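PDB 3TS7: geranyltranstransferase from Methylococcus capsulatus, which probably makes (2E,6E)-farnesyl diphosphate by joining isoprenoid diphosphates, a reaction of the FPP/GGPP synthase family that uses magnesium. Local coordinates for residues Met53-Ile65 and Phe283-Ile297. Numbering follows the deposited sequence.
With PO4 (phosphate ion), chain E.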
ATOM      1  N   MET B  53     -16.955   5.951   8.362  1.00 38.34           N
ATOM      2  CA  MET B  53     -17.874   6.212   7.262  1.00 37.06           C
ATOM      3  C   MET B  53     -17.727   5.163   6.162  1.00 38.06           C
ATOM      4  O   MET B  53     -18.722   4.657   5.626  1.00 32.79           O
ATOM      5  CB  MET B  53     -17.626   7.605   6.673  1.00 36.80           C
ATOM      6  CG  MET B  53     -18.742   8.053   5.713  1.00 48.73           C
ATOM      7  SD  MET B  53     -18.233   8.965   4.241  1.00 58.36           S
ATOM      8  CE  MET B  53     -17.122  10.212   4.876  1.00 47.90           C
ATOM      9  N   ARG B  54     -16.484   4.849   5.811  1.00 33.84           N
ATOM     10  CA  ARG B  54     -16.259   3.872   4.744  1.00 31.51           C
ATOM     11  C   ARG B  54     -16.734   2.437   5.072  1.00 30.99           C
ATOM     12  O   ARG B  54     -17.370   1.815   4.215  1.00 36.70           O
ATOM     13  CB  ARG B  54     -14.830   3.954   4.197  1.00 37.24           C
ATOM     14  CG  ARG B  54     -14.583   5.248   3.451  1.00 35.82           C
ATOM     15  CD  ARG B  54     -13.182   5.744   3.669  1.00 41.70           C
ATOM     16  NE  ARG B  54     -13.056   7.133   3.247  1.00 39.61           N
ATOM     17  CZ  ARG B  54     -13.243   8.177   4.039  1.00 33.82           C
ATOM     18  NH1 ARG B  54     -13.102   9.394   3.547  1.00 39.39           N
ATOM     19  NH2 ARG B  54     -13.557   8.012   5.315  1.00 39.35           N
ATOM     20  N   PRO B  55     -16.432   1.912   6.288  1.00 35.84           N
ATOM     21  CA  PRO B  55     -17.040   0.656   6.741  1.00 37.07           C
ATOM     22  C   PRO B  55     -18.557   0.682   6.794  1.00 33.69           C
ATOM     23  O   PRO B  55     -19.181  -0.310   6.445  1.00 37.43           O
ATOM     24  CB  PRO B  55     -16.501   0.512   8.169  1.00 34.24           C
ATOM     25  CG  PRO B  55     -15.142   1.068   8.059  1.00 39.44           C
ATOM     26  CD  PRO B  55     -15.306   2.277   7.171  1.00 34.04           C
ATOM     27  N   LEU B  56     -19.138   1.794   7.247  1.00 40.43           N
ATOM     28  CA  LEU B  56     -20.606   1.916   7.287  1.00 38.56           C
ATOM     29  C   LEU B  56     -21.171   1.766   5.889  1.00 35.93           C
ATOM     30  O   LEU B  56     -22.124   1.018   5.691  1.00 31.11           O
ATOM     31  CB  LEU B  56     -21.044   3.241   7.889  1.00 36.51           C
ATOM     32  CG  LEU B  56     -20.864   3.423   9.393  1.00 45.33           C
ATOM     33  CD1 LEU B  56     -21.134   4.875   9.773  1.00 46.16           C
ATOM     34  CD2 LEU B  56     -21.742   2.478  10.171  1.00 41.15           C
ATOM     35  N   LEU B  57     -20.556   2.441   4.917  1.00 34.37           N
ATOM     36  CA  LEU B  57     -20.926   2.250   3.518  1.00 33.99           C
ATOM     37  C   LEU B  57     -20.788   0.800   3.070  1.00 36.44           C
ATOM     38  O   LEU B  57     -21.656   0.301   2.380  1.00 33.71           O
ATOM     39  CB  LEU B  57     -20.098   3.148   2.604  1.00 35.67           C
ATOM     40  CG  LEU B  57     -20.516   4.616   2.671  1.00 44.36           C
ATOM     41  CD1 LEU B  57     -19.447   5.471   2.015  1.00 33.18           C
ATOM     42  CD2 LEU B  57     -21.874   4.795   1.993  1.00 41.71           C
ATOM     43  N   THR B  58     -19.700   0.123   3.452  1.00 31.07           N
ATOM     44  CA  THR B  58     -19.550  -1.295   3.103  1.00 31.11           C
ATOM     45  C   THR B  58     -20.667  -2.154   3.741  1.00 28.88           C
ATOM     46  O   THR B  58     -21.340  -2.916   3.044  1.00 33.75           O
ATOM     47  CB  THR B  58     -18.152  -1.836   3.490  1.00 32.10           C
ATOM     48  OG1 THR B  58     -17.150  -1.047   2.823  1.00 30.79           O
ATOM     49  CG2 THR B  58     -18.004  -3.283   3.041  1.00 30.71           C
ATOM     50  N   TYR B  59     -20.859  -2.008   5.047  1.00 28.91           N
ATOM     51  CA  TYR B  59     -21.868  -2.797   5.747  1.00 36.58           C
ATOM     52  C   TYR B  59     -23.284  -2.457   5.256  1.00 36.69           C
ATOM     53  O   TYR B  59     -24.084  -3.351   5.014  1.00 32.41           O
ATOM     54  CB  TYR B  59     -21.762  -2.605   7.261  1.00 40.14           C
ATOM     55  CG  TYR B  59     -20.553  -3.270   7.930  1.00 37.16           C
ATOM     56  CD1 TYR B  59     -20.284  -4.636   7.765  1.00 39.86           C
ATOM     57  CD2 TYR B  59     -19.717  -2.528   8.762  1.00 39.80           C
ATOM     58  CE1 TYR B  59     -19.181  -5.236   8.407  1.00 38.43           C
ATOM     59  CE2 TYR B  59     -18.629  -3.107   9.398  1.00 42.35           C
ATOM     60  CZ  TYR B  59     -18.371  -4.459   9.220  1.00 39.57           C
ATOM     61  OH  TYR B  59     -17.282  -4.984   9.872  1.00 41.77           O
ATOM     62  N   ALA B  60     -23.577  -1.172   5.068  1.00 38.06           N
ATOM     63  CA  ALA B  60     -24.923  -0.769   4.624  1.00 35.31           C
ATOM     64  C   ALA B  60     -25.226  -1.235   3.221  1.00 32.21           C
ATOM     65  O   ALA B  60     -26.339  -1.663   2.948  1.00 35.74           O
ATOM     66  CB  ALA B  60     -25.115   0.752   4.740  1.00 34.97           C
ATOM     67  N   THR B  61     -24.240  -1.159   2.329  1.00 28.82           N
ATOM     68  CA  THR B  61     -24.404  -1.664   0.969  1.00 30.88           C
ATOM     69  C   THR B  61     -24.646  -3.177   0.978  1.00 35.43           C
ATOM     70  O   THR B  61     -25.523  -3.667   0.282  1.00 34.04           O
ATOM     71  CB  THR B  61     -23.166  -1.346   0.096  1.00 29.79           C
ATOM     72  OG1 THR B  61     -22.994   0.075   0.035  1.00 40.19           O
ATOM     73  CG2 THR B  61     -23.311  -1.901  -1.306  1.00 29.97           C
ATOM     74  N   GLY B  62     -23.879  -3.907   1.786  1.00 36.18           N
ATOM     75  CA  GLY B  62     -24.027  -5.364   1.864  1.00 36.16           C
ATOM     76  C   GLY B  62     -25.405  -5.808   2.323  1.00 32.93           C
ATOM     77  O   GLY B  62     -25.995  -6.730   1.750  1.00 38.00           O
ATOM     78  N   GLN B  63     -25.913  -5.141   3.353  1.00 36.12           N
ATOM     79  CA  GLN B  63     -27.252  -5.404   3.883  1.00 43.06           C
ATOM     80  C   GLN B  63     -28.323  -5.140   2.827  1.00 44.98           C
ATOM     81  O   GLN B  63     -29.315  -5.869   2.748  1.00 43.74           O
ATOM     82  CB  GLN B  63     -27.512  -4.570   5.145  1.00 42.71           C
ATOM     83  CG  GLN B  63     -28.710  -5.024   5.935  1.00 47.51           C
ATOM     84  CD  GLN B  63     -28.975  -4.158   7.121  1.00 49.57           C
ATOM     85  OE1 GLN B  63     -28.227  -4.172   8.101  1.00 54.98           O
ATOM     86  NE2 GLN B  63     -30.055  -3.401   7.058  1.00 43.94           N
ATOM     87  N   THR B  64     -28.084  -4.132   1.987  1.00 42.36           N
ATOM     88  CA  THR B  64     -29.031  -3.732   0.950  1.00 38.62           C
ATOM     89  C   THR B  64     -29.164  -4.781  -0.140  1.00 39.32           C
ATOM     90  O   THR B  64     -30.268  -5.076  -0.590  1.00 33.75           O
ATOM     91  CB  THR B  64     -28.654  -2.331   0.374  1.00 38.36           C
ATOM     92  OG1 THR B  64     -28.819  -1.354   1.410  1.00 37.47           O
ATOM     93  CG2 THR B  64     -29.525  -1.935  -0.821  1.00 35.80           C
ATOM     94  N   ILE B  65     -28.045  -5.356  -0.547  1.00 33.18           N
ATOM     95  CA  ILE B  65     -28.045  -6.347  -1.623  1.00 33.92           C
ATOM     96  C   ILE B  65     -28.053  -7.799  -1.064  1.00 33.95           C
ATOM     97  O   ILE B  65     -27.950  -8.761  -1.817  1.00 33.11           O
ATOM     98  CB  ILE B  65     -26.833  -6.127  -2.571  1.00 35.29           C
ATOM     99  CG1 ILE B  65     -25.531  -6.278  -1.770  1.00 32.49           C
ATOM    100  CG2 ILE B  65     -26.922  -4.746  -3.247  1.00 29.14           C
ATOM    101  CD1 ILE B  65     -24.255  -6.074  -2.579  1.00 35.85           C
ATOM    102  N   PHE B 283     -34.028  -0.234  -6.043  1.00 33.20           N
ATOM    103  CA  PHE B 283     -34.199  -0.961  -4.795  1.00 33.56           C
ATOM    104  C   PHE B 283     -35.458  -0.521  -4.066  1.00 37.95           C
ATOM    105  O   PHE B 283     -35.902   0.614  -4.218  1.00 38.30           O
ATOM    106  CB  PHE B 283     -32.994  -0.725  -3.899  1.00 31.82           C
ATOM    107  CG  PHE B 283     -31.691  -1.161  -4.518  1.00 30.79           C
ATOM    108  CD1 PHE B 283     -30.905  -0.254  -5.238  1.00 39.14           C
ATOM    109  CD2 PHE B 283     -31.263  -2.477  -4.397  1.00 38.52           C
ATOM    110  CE1 PHE B 283     -29.698  -0.670  -5.835  1.00 40.17           C
ATOM    111  CE2 PHE B 283     -30.062  -2.894  -4.975  1.00 41.47           C
ATOM    112  CZ  PHE B 283     -29.285  -2.002  -5.694  1.00 35.19           C
ATOM    113  N   GLY B 284     -36.005  -1.418  -3.248  1.00 42.40           N
ATOM    114  CA  GLY B 284     -37.173  -1.112  -2.430  1.00 33.89           C
ATOM    115  C   GLY B 284     -36.790  -0.666  -1.036  1.00 40.04           C
ATOM    116  O   GLY B 284     -35.759   0.010  -0.870  1.00 40.73           O
ATOM    117  N   PRO B 285     -37.602  -1.049  -0.007  1.00 34.11           N
ATOM    118  CA  PRO B 285     -37.314  -0.601   1.362  1.00 30.82           C
ATOM    119  C   PRO B 285     -36.013  -1.160   1.962  1.00 27.05           C
ATOM    120  O   PRO B 285     -35.538  -0.604   2.952  1.00 31.19           O
ATOM    121  CB  PRO B 285     -38.544  -1.088   2.172  1.00 33.18           C
ATOM    122  CG  PRO B 285     -39.059  -2.220   1.405  1.00 30.69           C
ATOM    123  CD  PRO B 285     -38.849  -1.834  -0.054  1.00 40.30           C
ATOM    124  N   GLU B 286     -35.436  -2.209   1.362  1.00 34.13           N
ATOM    125  CA  GLU B 286     -34.076  -2.697   1.766  1.00 39.55           C
ATOM    126  C   GLU B 286     -33.012  -1.621   1.580  1.00 41.30           C
ATOM    127  O   GLU B 286     -31.928  -1.702   2.175  1.00 38.93           O
ATOM    128  CB  GLU B 286     -33.558  -3.927   0.983  1.00 37.05           C
ATOM    129  CG  GLU B 286     -34.486  -4.749   0.096  1.00 60.50           C
ATOM    130  CD  GLU B 286     -35.035  -3.987  -1.099  1.00 61.78           C
ATOM    131  OE1 GLU B 286     -34.380  -3.830  -2.163  1.00 45.13           O
ATOM    132  OE2 GLU B 286     -36.179  -3.556  -0.950  1.00 48.26           O
ATOM    133  N   ALA B 287     -33.301  -0.634   0.728  1.00 34.70           N
ATOM    134  CA  ALA B 287     -32.403   0.490   0.528  1.00 33.64           C
ATOM    135  C   ALA B 287     -32.724   1.716   1.387  1.00 33.07           C
ATOM    136  O   ALA B 287     -32.093   2.757   1.227  1.00 31.97           O
ATOM    137  CB  ALA B 287     -32.323   0.860  -0.965  1.00 32.36           C
ATOM    138  N   ASP B 288     -33.706   1.606   2.286  1.00 33.79           N
ATOM    139  CA  ASP B 288     -34.027   2.707   3.207  1.00 36.24           C
ATOM    140  C   ASP B 288     -32.838   3.105   4.061  1.00 43.21           C
ATOM    141  O   ASP B 288     -32.666   4.287   4.387  1.00 36.89           O
ATOM    142  CB  ASP B 288     -35.207   2.376   4.125  1.00 37.46           C
ATOM    143  CG  ASP B 288     -36.529   2.430   3.400  1.00 41.71           C
ATOM    144  OD1 ASP B 288     -36.536   2.878   2.225  1.00 37.26           O
ATOM    145  OD2 ASP B 288     -37.549   2.016   3.991  1.00 35.64           O
ATOM    146  N   LEU B 289     -32.035   2.108   4.430  1.00 39.57           N
ATOM    147  CA  LEU B 289     -30.813   2.339   5.155  1.00 35.70           C
ATOM    148  C   LEU B 289     -29.873   3.279   4.396  1.00 31.58           C
ATOM    149  O   LEU B 289     -29.341   4.220   4.988  1.00 33.64           O
ATOM    150  CB  LEU B 289     -30.110   1.006   5.444  1.00 41.21           C
ATOM    151  CG  LEU B 289     -28.974   1.099   6.462  1.00 39.17           C
ATOM    152  CD1 LEU B 289     -29.497   1.476   7.844  1.00 51.63           C
ATOM    153  CD2 LEU B 289     -28.242  -0.262   6.520  1.00 47.56           C
ATOM    154  N   LEU B 290     -29.700   3.039   3.099  1.00 29.80           N
ATOM    155  CA  LEU B 290     -28.847   3.912   2.265  1.00 32.48           C
ATOM    156  C   LEU B 290     -29.445   5.312   2.064  1.00 37.08           C
ATOM    157  O   LEU B 290     -28.713   6.307   1.988  1.00 32.53           O
ATOM    158  CB  LEU B 290     -28.552   3.260   0.922  1.00 31.47           C
ATOM    159  CG  LEU B 290     -27.652   2.008   1.004  1.00 28.60           C
ATOM    160  CD1 LEU B 290     -27.497   1.421  -0.364  1.00 36.66           C
ATOM    161  CD2 LEU B 290     -26.281   2.359   1.602  1.00 38.99           C
ATOM    162  N   ARG B 291     -30.774   5.377   2.015  1.00 34.06           N
ATOM    163  CA  ARG B 291     -31.497   6.640   1.919  1.00 34.09           C
ATOM    164  C   ARG B 291     -31.223   7.514   3.135  1.00 36.59           C
ATOM    165  O   ARG B 291     -30.935   8.701   3.001  1.00 35.30           O
ATOM    166  CB  ARG B 291     -33.009   6.387   1.719  1.00 33.87           C
ATOM    167  CG  ARG B 291     -33.367   5.858   0.340  1.00 28.41           C
ATOM    168  CD  ARG B 291     -34.880   5.591   0.094  1.00 30.62           C
ATOM    169  NE  ARG B 291     -35.052   4.912  -1.191  1.00 31.68           N
ATOM    170  CZ  ARG B 291     -35.201   3.601  -1.361  1.00 29.55           C
ATOM    171  NH1 ARG B 291     -35.286   3.107  -2.572  1.00 30.68           N
ATOM    172  NH2 ARG B 291     -35.258   2.776  -0.329  1.00 30.50           N
ATOM    173  N   GLU B 292     -31.277   6.920   4.321  1.00 33.45           N
ATOM    174  CA  GLU B 292     -31.001   7.640   5.552  1.00 29.79           C
ATOM    175  C   GLU B 292     -29.512   7.933   5.751  1.00 37.38           C
ATOM    176  O   GLU B 292     -29.135   8.981   6.309  1.00 34.40           O
ATOM    177  CB  GLU B 292     -31.529   6.842   6.751  1.00 36.57           C
ATOM    178  CG  GLU B 292     -33.054   6.710   6.762  1.00 32.68           C
ATOM    179  CD  GLU B 292     -33.766   8.025   7.076  1.00 38.77           C
ATOM    180  OE1 GLU B 292     -34.861   8.255   6.522  1.00 47.60           O
ATOM    181  OE2 GLU B 292     -33.241   8.832   7.875  1.00 45.99           O
ATOM    182  N   LEU B 293     -28.673   6.992   5.330  1.00 31.79           N
ATOM    183  CA  LEU B 293     -27.226   7.174   5.424  1.00 32.20           C
ATOM    184  C   LEU B 293     -26.747   8.337   4.519  1.00 31.37           C
ATOM    185  O   LEU B 293     -25.887   9.114   4.930  1.00 40.31           O
ATOM    186  CB  LEU B 293     -26.492   5.873   5.089  1.00 36.47           C
ATOM    187  CG  LEU B 293     -24.982   5.855   5.333  1.00 37.60           C
ATOM    188  CD1 LEU B 293     -24.645   6.084   6.825  1.00 36.53           C
ATOM    189  CD2 LEU B 293     -24.379   4.552   4.826  1.00 44.37           C
ATOM    190  N   ALA B 294     -27.320   8.455   3.315  1.00 37.62           N
ATOM    191  CA  ALA B 294     -27.082   9.623   2.450  1.00 39.09           C
ATOM    192  C   ALA B 294     -27.267  10.954   3.192  1.00 38.08           C
ATOM    193  O   ALA B 294     -26.345  11.776   3.225  1.00 39.76           O
ATOM    194  CB  ALA B 294     -27.946   9.568   1.219  1.00 35.23           C
ATOM    195  N   ARG B 295     -28.422  11.142   3.829  1.00 39.43           N
ATOM    196  CA  ARG B 295     -28.690  12.370   4.591  1.00 38.20           C
ATOM    197  C   ARG B 295     -27.702  12.610   5.725  1.00 41.88           C
ATOM    198  O   ARG B 295     -27.193  13.717   5.879  1.00 44.10           O
ATOM    199  CB  ARG B 295     -30.136  12.427   5.121  1.00 33.89           C
ATOM    200  CG  ARG B 295     -30.351  13.620   6.068  1.00 50.79           C
ATOM    201  CD  ARG B 295     -31.747  13.791   6.627  1.00 59.34           C
ATOM    202  NE  ARG B 295     -32.316  12.566   7.184  1.00 69.04           N
ATOM    203  CZ  ARG B 295     -33.442  12.523   7.897  1.00 76.29           C
ATOM    204  NH1 ARG B 295     -34.122  13.640   8.144  1.00 81.62           N
ATOM    205  NH2 ARG B 295     -33.904  11.365   8.350  1.00 54.78           N
ATOM    206  N   PHE B 296     -27.432  11.567   6.504  1.00 45.24           N
ATOM    207  CA  PHE B 296     -26.516  11.647   7.636  1.00 42.55           C
ATOM    208  C   PHE B 296     -25.102  12.088   7.224  1.00 39.71           C
ATOM    209  O   PHE B 296     -24.503  12.968   7.850  1.00 40.92           O
ATOM    210  CB  PHE B 296     -26.460  10.285   8.349  1.00 40.52           C
ATOM    211  CG  PHE B 296     -25.449  10.229   9.450  1.00 40.36           C
ATOM    212  CD1 PHE B 296     -24.190   9.680   9.229  1.00 46.78           C
ATOM    213  CD2 PHE B 296     -25.744  10.745  10.711  1.00 42.89           C
ATOM    214  CE1 PHE B 296     -23.232   9.649  10.250  1.00 47.68           C
ATOM    215  CE2 PHE B 296     -24.800  10.701  11.742  1.00 47.35           C
ATOM    216  CZ  PHE B 296     -23.540  10.159  11.507  1.00 46.25           C
ATOM    217  N   ILE B 297     -24.578  11.451   6.184  1.00 40.09           N
ATOM    218  CA  ILE B 297     -23.223  11.735   5.701  1.00 42.18           C
ATOM    219  C   ILE B 297     -23.177  13.153   5.100  1.00 45.62           C
ATOM    220  O   ILE B 297     -22.315  13.950   5.470  1.00 45.13           O
ATOM    221  CB  ILE B 297     -22.760  10.663   4.682  1.00 39.96           C
ATOM    222  CG1 ILE B 297     -22.530   9.318   5.392  1.00 32.44           C
ATOM    223  CG2 ILE B 297     -21.496  11.116   3.897  1.00 38.19           C
ATOM    224  CD1 ILE B 297     -22.218   8.164   4.426  1.00 38.36           C
TER
HETATM  225  P   PO4 E 323     -14.061  11.507   6.935  1.00 76.11           P
HETATM  226  O1  PO4 E 323     -12.751  11.484   7.691  1.00 77.88           O
HETATM  227  O2  PO4 E 323     -14.987  10.427   7.441  1.00 77.28           O
HETATM  228  O3  PO4 E 323     -14.734  12.835   7.142  1.00 70.24           O
HETATM  229  O4  PO4 E 323     -13.773  11.295   5.469  1.00 62.99           O
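Thr64 CG2 lies over one face of the Phe283 ring, 4.0 Å from CD2, and Ile65 CG2 meets the same ring obliquely at CE2. This is antiparallel helix packing in the all-helical isoprenoid synthase fold. Helix 53-65 and the helix beginning at Asp288 run at 154°, their axes 9.4 Å apart at closest approach. Two other flat groups flank the interface. The Arg291 guanidinium has Gly284 O at its edge and in its plane, bound through NH2 at 2.9 Å, which ties the turn before the helix to its first turn. The Arg54 guanidinium meets a phosphate ion edge-on, with NH1 2.8 Å from O4 in a bond of 164°.

Between the Phe283 end and the Arg54 end the packing is apolar. Ala60 CB sits among the CD2 methyls of Leu289, Leu290 and Leu293. Leu57 CD2 touches Leu293 CD2. Helix 208-237 adds Ile221 against Leu57 and Leu214 against Leu290.

Met53 CG lies 3.7 Å from Ile297 CD1, and its SD is near Ile297 CG2; a chi1 of -168°, with CG anti to the backbone N, turns the chain that way. Replacing Met53 with an alanine is likely to leave a gap beside Ile297 CD1 and give that side chain more room to turn. At the other end, Thr64 OG1 stands 3.2 Å from Glu286 O and 2.9 Å from Ala60 O, two acceptors within reach of its one proton.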